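Local coordinates for protein terminal oxygenase component of carbazole 1,9a-dioxygenase (Nocardioides aromaticivorans, PDB 3GCF) that probably catalyses the angular 1,9a-dioxygenation of carbazole, passing electrons from a Rieske [2Fe-2S] cluster to a mononuclear non-heme iron that activates dioxygen, at residues A[22-27]-A[352-357]; A[196-201]-A[322-327]; A[219-224]-A[267-272]. All coordinates share one frame; numbering follows the deposited sequence.

All three contacts involve the catalytic part of a Rieske oxygenase, whose seven-stranded antiparallel sheet and flanking helices house the mononuclear iron bound by H189, H193 and D337. They are nested along the chain: contact 3 lies inside the loop closed by contact 2, which lies inside that closed by contact 1. Contacts 1 and 3 are nearest neighbours in space, their closest atoms about 7 Å apart, and both touch helix 364-376. Contact 2 stands apart, about 35 Å centre-to-centre from contact 1 and 30 Å from contact 3. It approaches the iron, the side chain of W198 lying about 11 Å from the metal, whereas contacts 1 and 3 are remote from both metal centres.

Contact 1 (A[22-27]-A[352-357]); sequences PRYLEA and DGWSKE
Y24 opens the contact from helix 22-26, turning the edge of its ring toward the face of the W354 indole in an offset edge-to-face pair. The planes stand at 87°, and Y24 CE2 comes within 4.1 Å of W354 CZ3. With CG anti to the backbone N (chi1 179°), the phenol extends beyond the W354 rim, where its OH is hydrogen-bonded to E182 and W369, which fix the far end of the ring.

One residue on, L25 lays a single methyl against the same indole. Its CD2 sits 3.5 Å above the ring plane, offset toward the rim, and is 3.8 Å from W354 CD2, while the two side chains run past each other in opposite directions. No hydrogen bond joins the segments; the grip is apolar and aromatic. Replacing W354 with an alanine would probably leave the L25 methyl and the Y24 ring edge without their shared partner and open a gap between the two short helices.

W354 also packs on R178 and E182 of helix 177-184 and on R370 of helix 364-376, so helices 22-26 and 353-356 pack together beside these two, with helix 17-20 against L25.

Contact 2 (A[196-201]-A[322-327]); sequences SPWVSG and EERWRD
The six-membered rims of W198 and W325 meet between two helices of the catalytic domain, which belongs to the Bet v 1-like (helix-grip) superfamily. Helix 197-201 and the 322-327 part of the long helix 311-331 have axes 12.1 Å apart at closest approach, with directions 132° apart, so the gap is bridged by long side chains. The W198 side chain is also about 8 Å from that of the iron ligand H193. W198 CH2 lies 3.4 Å from W325 CZ3; the planes are at 78°, yet neither ring covers the face of the other. This is a rim-to-rim meeting, with W325 CZ3 in the plane of the W198 ring. W198 gets there because its CG is anti to the backbone N, carrying the indole across the gap; its NE1 is held by the carbonyl of P280. The other indole is tethered by a bond from its NE1 to E320.

R324 comes to the same rim by a different route. Its chain is extended from CG to NE and crosses W198 at about a right angle, so that W198 CH2 sits 3.5 Å above one face of the guanidinium, offset toward its rim. The two planes are 58° apart, which rules out a flat stack of guanidinium on indole. R324 CD lies more loosely over a face of W325, offset toward the rim.

At the start of helix 197-201, S196 is the N-cap: its OG accepts from W198 N, steadying the turn from which the indole projects. At the other end, the carbonyl of G201 lies at the guanidinium edge, and a water joins them, accepting from R324 NE at 2.6 Å and donating to G201 O at 3.2 Å.

Contact 3 (A[219-224]-A[267-272]); sequences QVYDEN and SVWLPG
Strands 218-221 and 265-269 belong to the same antiparallel sheet but are separated by strand 228-231, so Y221 and W269, the closest pair, have CA atoms 8.9 Å apart and no backbone bond joins the two segments. The interaction is made by these two aromatic side chains, which meet across the intervening strand.

The CB of Y221 points toward the other segment, and the outer corner of the W269 indole swings over to it. W269 CH2 approaches Y221 CD2 to 3.5 Å, and W269 CZ3 lies 3.8 Å from Y221 CB, so the tryptophan rim rests beside the root and near side of the phenol ring. The planes are close to parallel, at 23°, but slid apart: the six-membered centroids are 5.5 Å from each other and the rings barely overlap. The Y221 side chain also packs on L230 of the middle strand and on R232.

A bond inside its own strand probably restrains the indole. CG of W269 lies beside the backbone N, and the second torsion turns the pyrrole side back toward S267, where NE1 donates to S267 OG at 2.9 Å with an N-H...O angle of 151°. The hydroxyl lies 18° out of the indole plane. P156 and P157 pack against the same tryptophan.

The contact is therefore divided by polarity: the nitrogen of the indole is satisfied within segment 267-272, while its carbon rim meets Y221 through dispersion and hydrophobic burial, without a direct polar link between the segments.

Contact 1 (A[22-27]-A[352-357])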
loop_
_atom_site.group_PDB
_atom_site.type_symbol
_atom_site.label_atom_id
_atom_site.label_comp_id
_atom_site.label_asym_id
_atom_site.label_seq_id
_atom_site.Cartn_x
_atom_site.Cartn_y
_atom_site.Cartn_z
ATOM N N PRO A 22 6.339 -12.996 28.541
ATOM C CA PRO A 22 5.165 -13.229 27.691
ATOM C C PRO A 22 4.201 -12.060 27.513
ATOM O O PRO A 22 3.779 -11.770 26.397
ATOM C CB PRO A 22 4.496 -14.432 28.353
ATOM C CG PRO A 22 4.839 -14.244 29.798
ATOM C CD PRO A 22 6.300 -13.871 29.726
ATOM N N ARG A 23 3.846 -11.393 28.605
ATOM C CA ARG A 23 2.914 -10.279 28.511
ATOM C C ARG A 23 3.507 -9.066 27.801
ATOM O O ARG A 23 2.774 -8.227 27.273
ATOM C CB ARG A 23 2.403 -9.894 29.898
ATOM C CG ARG A 23 1.507 -10.957 30.532
ATOM C CD ARG A 23 0.381 -10.292 31.298
ATOM N NE ARG A 23 0.937 -9.296 32.192
ATOM C CZ ARG A 23 0.338 -8.165 32.542
ATOM N NH1 ARG A 23 -0.863 -7.857 32.079
ATOM N NH2 ARG A 23 0.968 -7.336 33.357
ATOM N N TYR A 24 4.834 -8.979 27.789
ATOM C CA TYR A 24 5.511 -7.885 27.112
ATOM C C TYR A 24 5.422 -8.150 25.613
ATOM O O TYR A 24 5.219 -7.236 24.816
ATOM C CB TYR A 24 6.978 -7.823 27.534
ATOM C CG TYR A 24 7.764 -6.727 26.857
ATOM C CD1 TYR A 24 7.571 -5.392 27.197
ATOM C CD2 TYR A 24 8.719 -7.029 25.886
ATOM C CE1 TYR A 24 8.317 -4.381 26.591
ATOM C CE2 TYR A 24 9.466 -6.031 25.274
ATOM C CZ TYR A 24 9.267 -4.712 25.632
ATOM O OH TYR A 24 10.047 -3.727 25.065
ATOM N N LEU A 25 5.572 -9.414 25.234
ATOM C CA LEU A 25 5.498 -9.792 23.827
ATOM C C LEU A 25 4.075 -9.684 23.312
ATOM O O LEU A 25 3.853 -9.465 22.123
ATOM C CB LEU A 25 5.999 -11.221 23.621
ATOM C CG LEU A 25 7.468 -11.498 23.933
ATOM C CD1 LEU A 25 7.836 -12.854 23.344
ATOM C CD2 LEU A 25 8.352 -10.412 23.340
ATOM N N GLU A 26 3.111 -9.835 24.212
ATOM C CA GLU A 26 1.703 -9.756 23.845
ATOM C C GLU A 26 1.221 -8.319 23.692
ATOM O O GLU A 26 0.304 -8.050 22.919
ATOM C CB GLU A 26 0.844 -10.451 24.904
ATOM C CG GLU A 26 0.958 -11.960 24.928
ATOM C CD GLU A 26 0.424 -12.558 26.221
ATOM O OE1 GLU A 26 -0.641 -12.103 26.695
ATOM O OE2 GLU A 26 1.068 -13.490 26.756
ATOM N N ALA A 27 1.841 -7.406 24.431
ATOM C CA ALA A 27 1.459 -5.997 24.414
ATOM C C ALA A 27 1.892 -5.266 23.147
ATOM O O ALA A 27 2.487 -4.191 23.200
ATOM C CB ALA A 27 2.026 -5.299 25.650
ATOM N N ASP A 352 9.464 -12.420 13.454
ATOM C CA ASP A 352 9.628 -12.998 14.780
ATOM C C ASP A 352 10.995 -12.716 15.411
ATOM O O ASP A 352 11.612 -13.594 16.019
ATOM C CB ASP A 352 9.377 -14.505 14.683
ATOM C CG ASP A 352 9.285 -15.168 16.031
ATOM O OD1 ASP A 352 8.788 -14.524 16.982
ATOM O OD2 ASP A 352 9.700 -16.340 16.133
ATOM N N GLY A 353 11.457 -11.479 15.271
ATOM C CA GLY A 353 12.739 -11.112 15.833
ATOM C C GLY A 353 12.809 -11.308 17.336
ATOM O O GLY A 353 13.895 -11.493 17.881
ATOM N N TRP A 354 11.664 -11.276 18.016
ATOM C CA TRP A 354 11.662 -11.448 19.468
ATOM C C TRP A 354 12.272 -12.776 19.882
ATOM O O TRP A 354 12.829 -12.886 20.972
ATOM C CB TRP A 354 10.244 -11.331 20.038
ATOM C CG TRP A 354 9.636 -9.983 19.804
ATOM C CD1 TRP A 354 8.633 -9.678 18.930
ATOM C CD2 TRP A 354 10.042 -8.744 20.397
ATOM N NE1 TRP A 354 8.394 -8.325 18.935
ATOM C CE2 TRP A 354 9.245 -7.726 19.826
ATOM C CE3 TRP A 354 11.005 -8.392 21.352
ATOM C CZ2 TRP A 354 9.381 -6.380 20.178
ATOM C CZ3 TRP A 354 11.141 -7.050 21.701
ATOM C CH2 TRP A 354 10.331 -6.062 21.114
ATOM N N SER A 355 12.182 -13.786 19.024
ATOM C CA SER A 355 12.768 -15.074 19.375
ATOM C C SER A 355 14.057 -15.377 18.616
ATOM O O SER A 355 14.743 -16.343 18.932
ATOM C CB SER A 355 11.760 -16.209 19.157
ATOM O OG SER A 355 11.475 -16.388 17.785
ATOM N N LYS A 356 14.399 -14.551 17.631
ATOM C CA LYS A 356 15.611 -14.779 16.848
ATOM C C LYS A 356 16.785 -13.869 17.217
ATOM O O LYS A 356 17.932 -14.168 16.888
ATOM C CB LYS A 356 15.309 -14.626 15.358
ATOM C CG LYS A 356 14.298 -15.621 14.809
ATOM C CD LYS A 356 13.940 -15.257 13.374
ATOM C CE LYS A 356 12.887 -16.189 12.790
ATOM N NZ LYS A 356 12.446 -15.736 11.434
ATOM N N GLU A 357 16.496 -12.760 17.886
ATOM C CA GLU A 357 17.534 -11.821 18.298
ATOM C C GLU A 357 18.609 -12.544 19.096
ATOM O O GLU A 357 18.344 -13.566 19.725
ATOM C CB GLU A 357 16.931 -10.718 19.179
ATOM C CG GLU A 357 16.215 -11.272 20.412
ATOM C CD GLU A 357 15.770 -10.198 21.395
ATOM O OE1 GLU A 357 15.613 -9.026 20.985
ATOM O OE2 GLU A 357 15.560 -10.540 22.581
#

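Contact 2 (A[196-201]-A[322-327])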
loop_
_atom_site.group_PDB
_atom_site.type_symbol
_atom_site.label_atom_id
_atom_site.label_comp_id
_atom_site.label_asym_id
_atom_site.label_seq_id
_atom_site.Cartn_x
_atom_site.Cartn_y
_atom_site.Cartn_z
ATOM N N SER A 196 27.046 12.956 15.301
ATOM C CA SER A 196 26.021 13.989 15.402
ATOM C C SER A 196 26.712 15.317 15.675
ATOM O O SER A 196 27.632 15.384 16.495
ATOM C CB SER A 196 25.060 13.690 16.554
ATOM O OG SER A 196 24.276 14.832 16.872
ATOM N N PRO A 197 26.292 16.391 14.983
ATOM C CA PRO A 197 26.906 17.706 15.197
ATOM C C PRO A 197 26.732 18.210 16.634
ATOM O O PRO A 197 27.403 19.154 17.055
ATOM C CB PRO A 197 26.202 18.599 14.164
ATOM C CG PRO A 197 24.878 17.910 13.948
ATOM C CD PRO A 197 25.272 16.450 13.920
ATOM N N TRP A 198 25.836 17.577 17.388
ATOM C CA TRP A 198 25.613 17.975 18.773
ATOM C C TRP A 198 26.786 17.558 19.666
ATOM O O TRP A 198 27.045 18.190 20.691
ATOM C CB TRP A 198 24.310 17.366 19.307
ATOM C CG TRP A 198 23.969 17.819 20.705
ATOM C CD1 TRP A 198 23.874 17.035 21.824
ATOM C CD2 TRP A 198 23.693 19.162 21.134
ATOM N NE1 TRP A 198 23.559 17.804 22.915
ATOM C CE2 TRP A 198 23.440 19.113 22.523
ATOM C CE3 TRP A 198 23.636 20.405 20.478
ATOM C CZ2 TRP A 198 23.134 20.257 23.275
ATOM C CZ3 TRP A 198 23.332 21.549 21.226
ATOM C CH2 TRP A 198 23.086 21.463 22.609
ATOM N N VAL A 199 27.500 16.502 19.282
ATOM C CA VAL A 199 28.632 16.047 20.081
ATOM C C VAL A 199 29.666 17.159 20.213
ATOM O O VAL A 199 30.013 17.560 21.326
ATOM C CB VAL A 199 29.281 14.773 19.479
ATOM C CG1 VAL A 199 30.600 14.472 20.179
ATOM C CG2 VAL A 199 28.336 13.590 19.656
ATOM N N SER A 200 30.162 17.672 19.096
ATOM C CA SER A 200 31.123 18.763 19.182
ATOM C C SER A 200 30.328 20.044 19.447
ATOM O O SER A 200 30.804 20.962 20.116
ATOM C CB SER A 200 31.940 18.881 17.888
ATOM O OG SER A 200 31.112 19.164 16.775
ATOM N N GLY A 201 29.095 20.081 18.951
ATOM C CA GLY A 201 28.256 21.250 19.151
ATOM C C GLY A 201 28.133 21.677 20.605
ATOM O O GLY A 201 28.144 22.873 20.908
ATOM N N GLU A 322 13.956 27.210 21.868
ATOM C CA GLU A 322 13.642 27.640 20.505
ATOM C C GLU A 322 14.877 27.898 19.643
ATOM O O GLU A 322 14.915 27.540 18.468
ATOM C CB GLU A 322 12.792 28.909 20.563
ATOM C CG GLU A 322 12.587 29.632 19.231
ATOM C CD GLU A 322 11.793 28.821 18.231
ATOM O OE1 GLU A 322 10.765 28.225 18.623
ATOM O OE2 GLU A 322 12.188 28.787 17.045
ATOM N N GLU A 323 15.890 28.514 20.237
ATOM C CA GLU A 323 17.110 28.857 19.522
ATOM C C GLU A 323 18.180 27.777 19.499
ATOM O O GLU A 323 19.069 27.817 18.645
ATOM C CB GLU A 323 17.734 30.124 20.132
ATOM C CG GLU A 323 16.794 31.314 20.231
ATOM C CD GLU A 323 17.472 32.545 20.796
ATOM O OE1 GLU A 323 18.534 32.406 21.441
ATOM O OE2 GLU A 323 16.943 33.656 20.606
ATOM N N ARG A 324 18.108 26.816 20.416
ATOM C CA ARG A 324 19.155 25.806 20.482
ATOM C C ARG A 324 18.783 24.347 20.778
ATOM O O ARG A 324 18.949 23.471 19.927
ATOM C CB ARG A 324 20.205 26.265 21.508
ATOM C CG ARG A 324 21.485 25.451 21.490
ATOM C CD ARG A 324 22.466 25.878 22.570
ATOM N NE ARG A 324 23.724 25.145 22.436
ATOM C CZ ARG A 324 24.591 24.946 23.424
ATOM N NH1 ARG A 324 24.346 25.424 24.639
ATOM N NH2 ARG A 324 25.706 24.260 23.196
ATOM N N TRP A 325 18.311 24.086 21.992
ATOM C CA TRP A 325 17.984 22.726 22.411
ATOM C C TRP A 325 17.134 21.903 21.435
ATOM O O TRP A 325 17.490 20.776 21.084
ATOM C CB TRP A 325 17.284 22.747 23.774
ATOM C CG TRP A 325 18.005 23.500 24.878
ATOM C CD1 TRP A 325 17.445 24.392 25.748
ATOM C CD2 TRP A 325 19.390 23.400 25.249
ATOM N NE1 TRP A 325 18.388 24.854 26.634
ATOM C CE2 TRP A 325 19.591 24.263 26.353
ATOM C CE3 TRP A 325 20.478 22.667 24.760
ATOM C CZ2 TRP A 325 20.839 24.414 26.975
ATOM C CZ3 TRP A 325 21.720 22.815 25.379
ATOM C CH2 TRP A 325 21.889 23.685 26.475
ATOM N N ARG A 326 16.016 22.461 20.990
ATOM C CA ARG A 326 15.128 21.728 20.101
ATOM C C ARG A 326 15.741 21.229 18.803
ATOM O O ARG A 326 15.741 20.027 18.531
ATOM C CB ARG A 326 13.886 22.559 19.766
ATOM C CG ARG A 326 12.806 21.756 19.032
ATOM C CD ARG A 326 11.731 22.670 18.471
ATOM N NE ARG A 326 12.304 23.600 17.509
ATOM C CZ ARG A 326 11.946 24.874 17.395
ATOM N NH1 ARG A 326 11.007 25.373 18.185
ATOM N NH2 ARG A 326 12.546 25.653 16.505
ATOM N N ASP A 327 16.261 22.141 17.994
ATOM C CA ASP A 327 16.823 21.735 16.719
ATOM C C ASP A 327 18.229 21.159 16.776
ATOM O O ASP A 327 18.539 20.231 16.031
ATOM C CB ASP A 327 16.745 22.901 15.726
ATOM C CG ASP A 327 15.315 23.382 15.522
ATOM O OD1 ASP A 327 14.386 22.575 15.757
ATOM O OD2 ASP A 327 15.111 24.548 15.127
HETATM O O HOH W 1 25.304 24.357 20.509
#

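Contact 3 (A[219-224]-A[267-272])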
loop_
_atom_site.group_PDB
_atom_site.type_symbol
_atom_site.label_atom_id
_atom_site.label_comp_id
_atom_site.label_asym_id
_atom_site.label_seq_id
_atom_site.Cartn_x
_atom_site.Cartn_y
_atom_site.Cartn_z
ATOM N N GLN A 219 19.626 -1.406 38.512
ATOM C CA GLN A 219 18.775 -1.583 39.676
ATOM C C GLN A 219 17.303 -1.572 39.286
ATOM O O GLN A 219 16.842 -0.686 38.567
ATOM C CB GLN A 219 19.037 -0.492 40.715
ATOM C CG GLN A 219 18.455 -0.845 42.081
ATOM C CD GLN A 219 18.809 0.158 43.154
ATOM O OE1 GLN A 219 19.966 0.550 43.293
ATOM N NE2 GLN A 219 17.813 0.569 43.930
ATOM N N VAL A 220 16.569 -2.569 39.763
ATOM C CA VAL A 220 15.149 -2.677 39.475
ATOM C C VAL A 220 14.333 -2.097 40.627
ATOM O O VAL A 220 14.517 -2.473 41.780
ATOM C CB VAL A 220 14.745 -4.150 39.260
ATOM C CG1 VAL A 220 13.264 -4.246 38.935
ATOM C CG2 VAL A 220 15.571 -4.750 38.136
ATOM N N TYR A 221 13.452 -1.157 40.307
ATOM C CA TYR A 221 12.588 -0.535 41.301
ATOM C C TYR A 221 11.217 -1.150 41.112
ATOM O O TYR A 221 10.500 -0.811 40.171
ATOM C CB TYR A 221 12.525 0.976 41.083
ATOM C CG TYR A 221 13.788 1.687 41.504
ATOM C CD1 TYR A 221 14.060 1.919 42.851
ATOM C CD2 TYR A 221 14.742 2.078 40.564
ATOM C CE1 TYR A 221 15.250 2.517 43.256
ATOM C CE2 TYR A 221 15.939 2.677 40.959
ATOM C CZ TYR A 221 16.185 2.891 42.307
ATOM O OH TYR A 221 17.361 3.475 42.714
ATOM N N ASP A 222 10.859 -2.067 42.002
ATOM C CA ASP A 222 9.581 -2.752 41.906
ATOM C C ASP A 222 8.835 -2.765 43.238
ATOM O O ASP A 222 8.185 -3.744 43.595
ATOM C CB ASP A 222 9.827 -4.175 41.401
ATOM C CG ASP A 222 8.549 -4.955 41.192
ATOM O OD1 ASP A 222 7.502 -4.329 40.923
ATOM O OD2 ASP A 222 8.603 -6.200 41.283
ATOM N N GLU A 223 8.939 -1.664 43.970
ATOM C CA GLU A 223 8.272 -1.524 45.258
ATOM C C GLU A 223 7.307 -0.351 45.139
ATOM O O GLU A 223 7.717 0.805 45.224
ATOM C CB GLU A 223 9.300 -1.242 46.356
ATOM C CG GLU A 223 8.734 -1.292 47.764
ATOM C CD GLU A 223 9.767 -0.948 48.824
ATOM O OE1 GLU A 223 10.205 0.226 48.879
ATOM O OE2 GLU A 223 10.143 -1.857 49.600
ATOM N N ASN A 224 6.026 -0.646 44.948
ATOM C CA ASN A 224 5.025 0.408 44.782
ATOM C C ASN A 224 5.262 1.020 43.404
ATOM O O ASN A 224 5.836 0.369 42.527
ATOM C CB ASN A 224 5.176 1.485 45.867
ATOM C CG ASN A 224 4.753 0.998 47.246
ATOM O OD1 ASN A 224 5.163 1.558 48.262
ATOM N ND2 ASN A 224 3.918 -0.040 47.285
ATOM N N SER A 267 17.266 5.658 32.722
ATOM C CA SER A 267 16.292 4.735 33.272
ATOM C C SER A 267 14.989 4.724 32.496
ATOM O O SER A 267 14.642 5.691 31.818
ATOM C CB SER A 267 16.010 5.097 34.737
ATOM O OG SER A 267 15.563 6.439 34.852
ATOM N N VAL A 268 14.269 3.616 32.604
ATOM C CA VAL A 268 12.987 3.483 31.936
ATOM C C VAL A 268 11.966 3.049 32.983
ATOM O O VAL A 268 12.263 2.217 33.842
ATOM C CB VAL A 268 13.058 2.450 30.779
ATOM C CG1 VAL A 268 13.407 1.074 31.323
ATOM C CG2 VAL A 268 11.735 2.422 30.029
ATOM N N TRP A 269 10.770 3.625 32.913
ATOM C CA TRP A 269 9.715 3.321 33.868
ATOM C C TRP A 269 8.408 2.968 33.167
ATOM O O TRP A 269 8.116 3.479 32.081
ATOM C CB TRP A 269 9.500 4.524 34.791
ATOM C CG TRP A 269 10.786 5.026 35.386
ATOM C CD1 TRP A 269 11.759 5.736 34.749
ATOM C CD2 TRP A 269 11.279 4.765 36.703
ATOM N NE1 TRP A 269 12.833 5.929 35.583
ATOM C CE2 TRP A 269 12.565 5.341 36.790
ATOM C CE3 TRP A 269 10.760 4.093 37.822
ATOM C CZ2 TRP A 269 13.344 5.268 37.952
ATOM C CZ3 TRP A 269 11.533 4.019 38.975
ATOM C CH2 TRP A 269 12.813 4.603 39.030
ATOM N N LEU A 270 7.625 2.085 33.781
ATOM C CA LEU A 270 6.345 1.694 33.205
ATOM C C LEU A 270 5.488 2.955 33.093
ATOM O O LEU A 270 5.580 3.846 33.936
ATOM C CB LEU A 270 5.652 0.654 34.093
ATOM C CG LEU A 270 6.155 -0.788 33.964
ATOM C CD1 LEU A 270 5.568 -1.655 35.072
ATOM C CD2 LEU A 270 5.754 -1.339 32.596
ATOM N N PRO A 271 4.636 3.044 32.061
ATOM C CA PRO A 271 4.406 2.052 31.007
ATOM C C PRO A 271 5.452 2.028 29.893
ATOM O O PRO A 271 5.298 1.295 28.913
ATOM C CB PRO A 271 3.024 2.431 30.489
ATOM C CG PRO A 271 3.066 3.925 30.565
ATOM C CD PRO A 271 3.693 4.172 31.929
ATOM N N GLY A 272 6.509 2.824 30.044
ATOM C CA GLY A 272 7.565 2.872 29.042
ATOM C C GLY A 272 8.031 4.299 28.813
ATOM O O GLY A 272 7.843 4.858 27.730
#